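Local coordinates for protein putative histidinol-phosphate aminotransferase (Burkholderia pseudomallei, PDB 3P1T) that probably transfers the amino group of L-histidinol phosphate to 2-oxoglutarate, using pyridoxal 5'-phosphate as cofactor, in histidine biosynthesis, at residues F50-R55 and L232-L237; E190-S195 and A209-S214; A256-V261 and I315-E320. All blocks are in the same frame, centred on the assembly; numbering follows the deposited sequence.

Interaction 1 of 3, residues F50-R55 and L232-L237; sequences FDAEPR and LDLHAL
Ala52 and Leu234 make the close-packed part of this small helix-helix contact, which buries 189 Å² in all. The CD1 branch of Leu234 leans against the backbone of the facing helix, 3.9 Å from Glu53 CA, and with CG beside its own backbone N (chi1 -73°) the side chain runs out across the gap. The methyl of Ala52 is shared: Leu234 CD1 lies 4.4 Å from Ala52 CB, while the imidazole of His235 comes obliquely to within 3.7 Å, measured from Ala52 CB to His235 CE1.

The other side is looser and more polar. Glu53 touches Leu234 with its CB, but its extended chain then leads away from the leucine, and the residue is exposed. Arg55 takes the opposite course: a bend at chi3 (73°) turns the guanidinium back toward His235, the two side chains crossing at about a right angle with their planes 53° apart. Arg55 NH2 comes to 3.2 Å from His235 NE2. The firmer polar partners are outside the pair, since Arg55 NE makes a salt bridge to Glu238 and His235 ND1 is hydrogen-bonded to Thr231 O.

Around the leucine, Val56 of helix 52-64 and Leu73 of strand 71-74 continue the apolar layer; His235 also touches Ala41 of helix 32-41, and Leu232 of the second subunit packs on Ala236.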
loop_
_atom_site.group_PDB
_atom_site.type_symbol
_atom_site.label_atom_id
_atom_site.label_comp_id
_atom_site.label_asym_id
_atom_site.label_seq_id
_atom_site.Cartn_x
_atom_site.Cartn_y
_atom_site.Cartn_z
ATOM N N PHE A 50 -12.309 9.912 -1.442
ATOM C CA PHE A 50 -13.611 9.261 -1.577
ATOM C C PHE A 50 -14.198 9.403 -2.980
ATOM O O PHE A 50 -14.917 8.507 -3.404
ATOM C CB PHE A 50 -14.628 9.774 -0.545
ATOM C CG PHE A 50 -14.373 9.331 0.888
ATOM C CD1 PHE A 50 -14.212 7.978 1.207
ATOM C CD2 PHE A 50 -14.379 10.255 1.928
ATOM C CE1 PHE A 50 -13.978 7.574 2.536
ATOM C CE2 PHE A 50 -14.177 9.845 3.255
ATOM C CZ PHE A 50 -13.983 8.511 3.551
ATOM N N ASP A 51 -13.889 10.476 -3.700
ATOM C CA ASP A 51 -14.421 10.631 -5.050
ATOM C C ASP A 51 -13.430 10.094 -6.101
ATOM O O ASP A 51 -13.865 9.521 -7.110
ATOM C CB ASP A 51 -14.770 12.102 -5.330
ATOM C CG ASP A 51 -15.937 12.624 -4.491
ATOM O OD1 ASP A 51 -17.019 11.978 -4.494
ATOM O OD2 ASP A 51 -15.787 13.704 -3.871
ATOM N N ALA A 52 -12.113 10.231 -5.841
ATOM C CA ALA A 52 -11.064 9.805 -6.753
ATOM C C ALA A 52 -10.955 8.256 -6.875
ATOM O O ALA A 52 -10.705 7.779 -7.979
ATOM C CB ALA A 52 -9.736 10.378 -6.303
ATOM N N GLU A 53 -11.132 7.485 -5.782
ATOM C CA GLU A 53 -11.017 6.019 -5.828
ATOM C C GLU A 53 -12.049 5.413 -6.810
ATOM O O GLU A 53 -11.594 4.739 -7.729
ATOM C CB GLU A 53 -11.166 5.402 -4.422
ATOM C CG GLU A 53 -11.024 3.892 -4.339
ATOM C CD GLU A 53 -11.219 3.294 -2.953
ATOM O OE1 GLU A 53 -11.095 4.018 -1.933
ATOM O OE2 GLU A 53 -11.458 2.066 -2.897
ATOM N N PRO A 54 -13.390 5.651 -6.710
ATOM C CA PRO A 54 -14.319 5.054 -7.701
ATOM C C PRO A 54 -14.104 5.557 -9.130
ATOM O O PRO A 54 -14.307 4.784 -10.067
ATOM C CB PRO A 54 -15.704 5.481 -7.213
ATOM C CG PRO A 54 -15.469 6.625 -6.322
ATOM C CD PRO A 54 -14.140 6.407 -5.685
ATOM N N ARG A 55 -13.682 6.831 -9.293
ATOM C CA ARG A 55 -13.412 7.435 -10.595
ATOM C C ARG A 55 -12.249 6.716 -11.303
ATOM O O ARG A 55 -12.358 6.425 -12.492
ATOM C CB ARG A 55 -13.100 8.927 -10.431
ATOM C CG ARG A 55 -13.024 9.674 -11.759
ATOM C CD ARG A 55 -12.651 11.144 -11.603
ATOM N NE ARG A 55 -11.240 11.360 -11.249
ATOM C CZ ARG A 55 -10.809 11.885 -10.102
ATOM N NH1 ARG A 55 -11.673 12.282 -9.176
ATOM N NH2 ARG A 55 -9.514 12.049 -9.888
ATOM N N LEU A 232 -2.364 10.557 -4.022
ATOM C CA LEU A 232 -1.251 10.882 -4.932
ATOM C C LEU A 232 -1.066 9.772 -5.992
ATOM O O LEU A 232 -0.979 10.081 -7.184
ATOM C CB LEU A 232 0.077 11.115 -4.175
ATOM C CG LEU A 232 0.128 12.291 -3.209
ATOM C CD1 LEU A 232 1.421 12.286 -2.422
ATOM C CD2 LEU A 232 -0.083 13.618 -3.941
ATOM N N ASP A 233 -1.051 8.490 -5.564
ATOM C CA ASP A 233 -0.874 7.370 -6.478
ATOM C C ASP A 233 -2.078 7.239 -7.420
ATOM O O ASP A 233 -1.879 6.976 -8.611
ATOM C CB ASP A 233 -0.641 6.071 -5.701
ATOM C CG ASP A 233 0.631 6.017 -4.867
ATOM O OD1 ASP A 233 1.568 6.777 -5.160
ATOM O OD2 ASP A 233 0.684 5.210 -3.923
ATOM N N LEU A 234 -3.301 7.472 -6.913
ATOM C CA LEU A 234 -4.526 7.424 -7.726
ATOM C C LEU A 234 -4.526 8.491 -8.841
ATOM O O LEU A 234 -4.819 8.146 -9.986
ATOM C CB LEU A 234 -5.787 7.596 -6.872
ATOM C CG LEU A 234 -6.214 6.430 -5.969
ATOM C CD1 LEU A 234 -7.304 6.874 -5.049
ATOM C CD2 LEU A 234 -6.678 5.246 -6.764
ATOM N N HIS A 235 -4.170 9.759 -8.533
ATOM C CA HIS A 235 -4.117 10.809 -9.566
ATOM C C HIS A 235 -2.968 10.569 -10.540
ATOM O O HIS A 235 -3.092 10.921 -11.710
ATOM C CB HIS A 235 -4.014 12.209 -8.963
ATOM C CG HIS A 235 -5.319 12.640 -8.363
ATOM N ND1 HIS A 235 -5.696 12.243 -7.091
ATOM C CD2 HIS A 235 -6.339 13.332 -8.917
ATOM C CE1 HIS A 235 -6.905 12.739 -6.901
ATOM N NE2 HIS A 235 -7.336 13.395 -7.973
ATOM N N ALA A 236 -1.891 9.925 -10.075
ATOM C CA ALA A 236 -0.752 9.578 -10.914
ATOM C C ALA A 236 -1.176 8.520 -11.945
ATOM O O ALA A 236 -1.067 8.761 -13.162
ATOM C CB ALA A 236 0.399 9.080 -10.060
ATOM N N LEU A 237 -1.758 7.399 -11.449
ATOM C CA LEU A 237 -2.241 6.295 -12.266
ATOM C C LEU A 237 -3.263 6.785 -13.292
ATOM O O LEU A 237 -3.143 6.441 -14.482
ATOM C CB LEU A 237 -2.850 5.193 -11.389
ATOM C CG LEU A 237 -3.467 4.009 -12.130
ATOM C CD1 LEU A 237 -2.449 3.293 -12.961
ATOM C CD2 LEU A 237 -4.114 3.059 -11.182
#

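Interaction 2 of 3, residues E190-S195 and A209-S214; sequences ELVFRS and ALFGPS. With EDO (1,2-ethanediol), chain H.
Val192 and Phe211 face each other as an antiparallel hydrogen-bonded pair. Their backbones exchange two bonds, Val192 N to Phe211 O at 3.0 Å and Phe211 N to Val192 O at 2.8 Å. Two residues on, Arg194 and Ala209 repeat the exchange, Arg194 N reaching Ala209 O at 2.9 Å. Phe193 and Leu210 form the non-hydrogen-bonded pair between them.

On the face carrying Val192, Arg194, Ala209 and Phe211, the CG1 methyl of Val192 meets Phe211 CB at 3.6 Å. Arg194 then crosses the phenyl group at about a right angle, its CG 3.8 Å from Phe211 CE1. The bend at its chi2 (-75°) sends the guanidinium away to a salt bridge with Glu171. On the other face Leu191 CD2 touches Leu210 CD1 at 3.9 Å, and farther along the pair Leu191 CG rests on Pro213 CD.

Strand 208-211 is the antiparallel member of the seven-stranded mixed sheet that forms the large domain of fold type I pyridoxal-phosphate enzymes. In that fold the segment joining these two strands carries the Schiff-base lysine.

Farther out, Leu191 and Phe193 share backbone bonds with strand 166-170 and the residue following it, and Leu210 with Met72 of strand 71-74. Helix 76-87 covers Phe193 and Leu210 through Cys80, while Phe64 meets the Phe211 ring edge-to-face. Where the strand gives way to the next helix, with Pro213 as its N-cap residue, Ser214 N and Ser214 OG are both hydrogen-bonded to O2 of a 1,2-ethanediol, probably from the crystallisation liquor, with OG at 3.0 Å.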
loop_
_atom_site.group_PDB
_atom_site.type_symbol
_atom_site.label_atom_id
_atom_site.label_comp_id
_atom_site.label_asym_id
_atom_site.label_seq_id
_atom_site.Cartn_x
_atom_site.Cartn_y
_atom_site.Cartn_z
ATOM N N GLU A 190 -8.769 -18.983 -14.044
ATOM C CA GLU A 190 -7.635 -18.272 -14.617
ATOM C C GLU A 190 -7.725 -16.778 -14.290
ATOM O O GLU A 190 -8.796 -16.161 -14.390
ATOM C CB GLU A 190 -7.562 -18.506 -16.142
ATOM C CG GLU A 190 -6.242 -18.102 -16.767
ATOM C CD GLU A 190 -6.054 -18.393 -18.245
ATOM O OE1 GLU A 190 -6.836 -19.188 -18.823
ATOM O OE2 GLU A 190 -5.099 -17.824 -18.823
ATOM N N LEU A 191 -6.586 -16.226 -13.881
ATOM C CA LEU A 191 -6.408 -14.816 -13.557
ATOM C C LEU A 191 -5.195 -14.251 -14.313
ATOM O O LEU A 191 -4.291 -14.999 -14.698
ATOM C CB LEU A 191 -6.244 -14.605 -12.034
ATOM C CG LEU A 191 -7.456 -14.935 -11.178
ATOM C CD1 LEU A 191 -7.306 -16.304 -10.548
ATOM C CD2 LEU A 191 -7.624 -13.926 -10.071
ATOM N N VAL A 192 -5.175 -12.939 -14.528
ATOM C CA VAL A 192 -4.056 -12.291 -15.218
ATOM C C VAL A 192 -3.682 -11.006 -14.423
ATOM O O VAL A 192 -4.553 -10.328 -13.870
ATOM C CB VAL A 192 -4.352 -12.032 -16.740
ATOM C CG1 VAL A 192 -5.652 -11.291 -16.984
ATOM C CG2 VAL A 192 -3.199 -11.351 -17.453
ATOM N N PHE A 193 -2.373 -10.740 -14.306
ATOM C CA PHE A 193 -1.848 -9.550 -13.647
ATOM C C PHE A 193 -1.116 -8.644 -14.655
ATOM O O PHE A 193 -0.330 -9.136 -15.454
ATOM C CB PHE A 193 -0.914 -9.933 -12.488
ATOM C CG PHE A 193 -0.160 -8.774 -11.869
ATOM C CD1 PHE A 193 -0.747 -7.988 -10.879
ATOM C CD2 PHE A 193 1.143 -8.471 -12.273
ATOM C CE1 PHE A 193 -0.053 -6.909 -10.317
ATOM C CE2 PHE A 193 1.833 -7.386 -11.716
ATOM C CZ PHE A 193 1.241 -6.635 -10.721
ATOM N N ARG A 194 -1.371 -7.324 -14.584
ATOM C CA ARG A 194 -0.701 -6.282 -15.375
ATOM C C ARG A 194 -0.043 -5.289 -14.423
ATOM O O ARG A 194 -0.664 -4.919 -13.414
ATOM C CB ARG A 194 -1.670 -5.562 -16.331
ATOM C CG ARG A 194 -2.274 -6.441 -17.413
ATOM C CD ARG A 194 -1.294 -6.741 -18.508
ATOM N NE ARG A 194 -1.865 -7.636 -19.515
ATOM C CZ ARG A 194 -2.452 -7.231 -20.633
ATOM N NH1 ARG A 194 -2.578 -5.936 -20.891
ATOM N NH2 ARG A 194 -2.922 -8.119 -21.502
ATOM N N SER A 195 1.200 -4.864 -14.735
ATOM C CA SER A 195 1.993 -3.918 -13.937
ATOM C C SER A 195 1.994 -2.523 -14.554
ATOM O O SER A 195 1.971 -2.413 -15.786
ATOM C CB SER A 195 3.431 -4.419 -13.827
ATOM O OG SER A 195 4.262 -3.587 -13.034
ATOM N N ALA A 209 -2.786 -4.204 -11.713
ATOM C CA ALA A 209 -4.187 -4.562 -11.886
ATOM C C ALA A 209 -4.329 -6.073 -12.043
ATOM O O ALA A 209 -3.656 -6.672 -12.888
ATOM C CB ALA A 209 -4.770 -3.838 -13.101
ATOM N N LEU A 210 -5.189 -6.691 -11.215
ATOM C CA LEU A 210 -5.470 -8.131 -11.255
ATOM C C LEU A 210 -6.836 -8.355 -11.871
ATOM O O LEU A 210 -7.811 -7.734 -11.439
ATOM C CB LEU A 210 -5.386 -8.775 -9.852
ATOM C CG LEU A 210 -5.794 -10.246 -9.733
ATOM C CD1 LEU A 210 -4.852 -11.176 -10.528
ATOM C CD2 LEU A 210 -5.885 -10.664 -8.277
ATOM N N PHE A 211 -6.911 -9.251 -12.859
ATOM C CA PHE A 211 -8.164 -9.571 -13.557
ATOM C C PHE A 211 -8.536 -11.013 -13.281
ATOM O O PHE A 211 -7.672 -11.888 -13.331
ATOM C CB PHE A 211 -8.046 -9.306 -15.075
ATOM C CG PHE A 211 -7.526 -7.926 -15.398
ATOM C CD1 PHE A 211 -6.159 -7.677 -15.483
ATOM C CD2 PHE A 211 -8.395 -6.866 -15.592
ATOM C CE1 PHE A 211 -5.674 -6.385 -15.750
ATOM C CE2 PHE A 211 -7.905 -5.574 -15.874
ATOM C CZ PHE A 211 -6.553 -5.344 -15.950
ATOM N N GLY A 212 -9.805 -11.247 -12.968
ATOM C CA GLY A 212 -10.297 -12.587 -12.674
ATOM C C GLY A 212 -11.805 -12.686 -12.608
ATOM O O GLY A 212 -12.518 -11.712 -12.908
ATOM N N PRO A 213 -12.302 -13.885 -12.199
ATOM C CA PRO A 213 -13.766 -14.083 -12.064
ATOM C C PRO A 213 -14.342 -13.202 -10.949
ATOM O O PRO A 213 -13.699 -13.030 -9.909
ATOM C CB PRO A 213 -13.906 -15.574 -11.749
ATOM C CG PRO A 213 -12.587 -15.985 -11.185
ATOM C CD PRO A 213 -11.542 -15.091 -11.810
ATOM N N SER A 214 -15.538 -12.624 -11.188
ATOM C CA SER A 214 -16.176 -11.607 -10.353
ATOM C C SER A 214 -16.374 -12.034 -8.882
ATOM O O SER A 214 -16.145 -11.197 -7.999
ATOM C CB SER A 214 -17.519 -11.160 -10.934
ATOM O OG SER A 214 -18.396 -12.218 -11.277
HETATM C C1 EDO H . -16.694 -13.086 -14.944
HETATM O O1 EDO H . -15.652 -13.991 -15.354
HETATM C C2 EDO H . -17.879 -13.781 -14.266
HETATM O O2 EDO H . -17.479 -14.436 -13.056
#

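Interaction 3 of 3, residues A256-V261 and I315-E320; sequences AQRRRV and ISIGRE. With SO4 (sulfate ion), chain E.
Ile317 points its branched side chain at one turn of helix 244-267, and its atoms spread over three residues. The CG2 branch lies against Gln257 CB at 3.4 Å. On the other branch, CG1 passes the Arg258 side chain at about a right angle, 4.0 Å from Arg258 CB, and CD1 meets Val261 tip to tip, 3.9 Å from its CB. With CG1 beside the backbone N (chi1 -55°) and a further bend at chi2, CD1 is brought to Val261.

Alongside, Gln257 and Glu320 lie slantwise to each other, amide and carboxylate planes 29° apart, with Gln257 NE2 3.9 Å from Glu320 CG. Arg260 takes Gln257 OE1 side-on, NH2 at 3.2 Å in the carbonyl plane on a lone pair and NE at 3.1 Å, tilted 32° out of that plane. Asn323 also bonds to this oxygen, and Asp324 pairs with Arg260, so helix 320-333 completes the network. On the outer side, Arg259 holds a sulfate, probably from the crystallisation liquor, by NH1 and NH2.

Helix 244-267 thus packs on the end of strand 312-316 and the turn into the last helix, as in the small C-terminal domain of fold type I aminotransferases.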
loop_
_atom_site.group_PDB
_atom_site.type_symbol
_atom_site.label_atom_id
_atom_site.label_comp_id
_atom_site.label_asym_id
_atom_site.label_seq_id
_atom_site.Cartn_x
_atom_site.Cartn_y
_atom_site.Cartn_z
ATOM N N ALA A 256 13.070 -1.393 -30.967
ATOM C CA ALA A 256 14.125 -1.047 -31.932
ATOM C C ALA A 256 15.513 -1.100 -31.282
ATOM O O ALA A 256 16.448 -1.610 -31.904
ATOM C CB ALA A 256 13.874 0.337 -32.514
ATOM N N GLN A 257 15.645 -0.578 -30.038
ATOM C CA GLN A 257 16.905 -0.585 -29.294
ATOM C C GLN A 257 17.242 -2.017 -28.823
ATOM O O GLN A 257 18.425 -2.378 -28.836
ATOM C CB GLN A 257 16.867 0.386 -28.116
ATOM C CG GLN A 257 16.971 1.853 -28.505
ATOM C CD GLN A 257 18.312 2.205 -29.107
ATOM O OE1 GLN A 257 19.371 2.050 -28.483
ATOM N NE2 GLN A 257 18.288 2.697 -30.339
ATOM N N ARG A 258 16.218 -2.847 -28.495
ATOM C CA ARG A 258 16.404 -4.267 -28.133
ATOM C C ARG A 258 17.005 -5.034 -29.337
ATOM O O ARG A 258 17.933 -5.831 -29.177
ATOM C CB ARG A 258 15.077 -4.896 -27.682
ATOM C CG ARG A 258 15.194 -6.310 -27.108
ATOM C CD ARG A 258 13.835 -6.862 -26.686
ATOM N NE ARG A 258 12.912 -7.044 -27.815
ATOM C CZ ARG A 258 11.591 -7.177 -27.706
ATOM N NH1 ARG A 258 11.006 -7.119 -26.520
ATOM N NH2 ARG A 258 10.843 -7.332 -28.787
ATOM N N ARG A 259 16.514 -4.730 -30.546
ATOM C CA ARG A 259 17.000 -5.335 -31.771
ATOM C C ARG A 259 18.466 -4.898 -32.003
ATOM O O ARG A 259 19.315 -5.767 -32.247
ATOM C CB ARG A 259 16.073 -4.960 -32.944
ATOM C CG ARG A 259 16.526 -5.399 -34.353
ATOM C CD ARG A 259 16.867 -6.876 -34.499
ATOM N NE ARG A 259 15.733 -7.751 -34.234
ATOM C CZ ARG A 259 15.854 -9.011 -33.850
ATOM N NH1 ARG A 259 17.057 -9.539 -33.645
ATOM N NH2 ARG A 259 14.773 -9.748 -33.627
ATOM N N ARG A 260 18.764 -3.584 -31.851
ATOM C CA ARG A 260 20.112 -3.024 -31.998
ATOM C C ARG A 260 21.090 -3.695 -31.021
ATOM O O ARG A 260 22.110 -4.215 -31.461
ATOM C CB ARG A 260 20.134 -1.485 -31.794
ATOM C CG ARG A 260 21.564 -0.921 -31.662
ATOM C CD ARG A 260 21.683 0.570 -31.822
ATOM N NE ARG A 260 21.604 1.286 -30.555
ATOM C CZ ARG A 260 22.634 1.894 -29.976
ATOM N NH1 ARG A 260 23.835 1.879 -30.549
ATOM N NH2 ARG A 260 22.466 2.550 -28.835
ATOM N N VAL A 261 20.776 -3.683 -29.713
ATOM C CA VAL A 261 21.648 -4.215 -28.665
ATOM C C VAL A 261 21.882 -5.733 -28.887
ATOM O O VAL A 261 23.044 -6.147 -28.868
ATOM C CB VAL A 261 21.084 -3.904 -27.252
ATOM C CG1 VAL A 261 21.855 -4.639 -26.161
ATOM C CG2 VAL A 261 21.131 -2.410 -26.988
ATOM N N ILE A 315 20.533 -7.499 -19.134
ATOM C CA ILE A 315 20.794 -6.109 -19.520
ATOM C C ILE A 315 19.480 -5.442 -19.920
ATOM O O ILE A 315 18.838 -5.893 -20.874
ATOM C CB ILE A 315 21.838 -6.048 -20.679
ATOM C CG1 ILE A 315 23.135 -6.820 -20.333
ATOM C CG2 ILE A 315 22.103 -4.587 -21.063
ATOM C CD1 ILE A 315 24.131 -6.954 -21.471
ATOM N N SER A 316 19.083 -4.368 -19.221
ATOM C CA SER A 316 17.868 -3.644 -19.604
ATOM C C SER A 316 18.133 -2.778 -20.849
ATOM O O SER A 316 19.295 -2.486 -21.173
ATOM C CB SER A 316 17.356 -2.788 -18.452
ATOM O OG SER A 316 17.051 -3.603 -17.335
ATOM N N ILE A 317 17.063 -2.425 -21.577
ATOM C CA ILE A 317 17.162 -1.570 -22.758
ATOM C C ILE A 317 16.712 -0.172 -22.328
ATOM O O ILE A 317 15.534 0.018 -21.979
ATOM C CB ILE A 317 16.349 -2.146 -23.955
ATOM C CG1 ILE A 317 16.747 -3.603 -24.305
ATOM C CG2 ILE A 317 16.375 -1.227 -25.154
ATOM C CD1 ILE A 317 18.224 -3.878 -24.625
ATOM N N GLY A 318 17.666 0.764 -22.288
ATOM C CA GLY A 318 17.411 2.147 -21.884
ATOM C C GLY A 318 17.276 3.076 -23.071
ATOM O O GLY A 318 16.891 2.637 -24.159
ATOM N N ARG A 319 17.605 4.364 -22.887
ATOM C CA ARG A 319 17.609 5.290 -24.024
ATOM C C ARG A 319 18.824 4.987 -24.948
ATOM O O ARG A 319 19.747 4.271 -24.559
ATOM C CB ARG A 319 17.624 6.748 -23.549
ATOM C CG ARG A 319 16.259 7.310 -23.179
ATOM C CD ARG A 319 16.378 8.610 -22.400
ATOM N NE ARG A 319 16.836 8.365 -21.026
ATOM C CZ ARG A 319 18.072 8.583 -20.581
ATOM N NH1 ARG A 319 18.990 9.107 -21.382
ATOM N NH2 ARG A 319 18.387 8.310 -19.321
ATOM N N GLU A 320 18.807 5.525 -26.166
ATOM C CA GLU A 320 19.837 5.315 -27.177
ATOM C C GLU A 320 21.260 5.595 -26.624
ATOM O O GLU A 320 22.142 4.762 -26.802
ATOM C CB GLU A 320 19.558 6.199 -28.395
ATOM C CG GLU A 320 20.475 5.892 -29.570
ATOM C CD GLU A 320 20.506 6.889 -30.712
ATOM O OE1 GLU A 320 19.467 7.539 -30.973
ATOM O OE2 GLU A 320 21.563 6.981 -31.378
HETATM S S SO4 E . 15.940 -12.886 -31.890
HETATM O O1 SO4 E . 15.967 -14.334 -31.683
HETATM O O2 SO4 E . 14.613 -12.515 -32.453
HETATM O O3 SO4 E . 16.999 -12.536 -32.835
HETATM O O4 SO4 E . 16.199 -12.171 -30.612
#

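In the fold
The three contacts occupy separate parts of the chain. Interaction 2 lies within the loop closed by interaction 1, with centres 20 Å apart and nearest atoms about 7 Å apart; strand 71-74 connects them, for its Leu73 touches Leu234 and Leu237 and its Met72 bonds to the backbone of Leu210. Interaction 3 follows both along the chain. Its centre is 33 Å from that of interaction 1, yet helix 231-241 leads directly into helix 244-267. From interaction 2 it is 29 Å between centres, on the opposite side of the chain's centre, as expected if large and small domains flank the cofactor cleft. The connection between the strands of interaction 2 probably carries the cofactor-binding lysine, as in relatives.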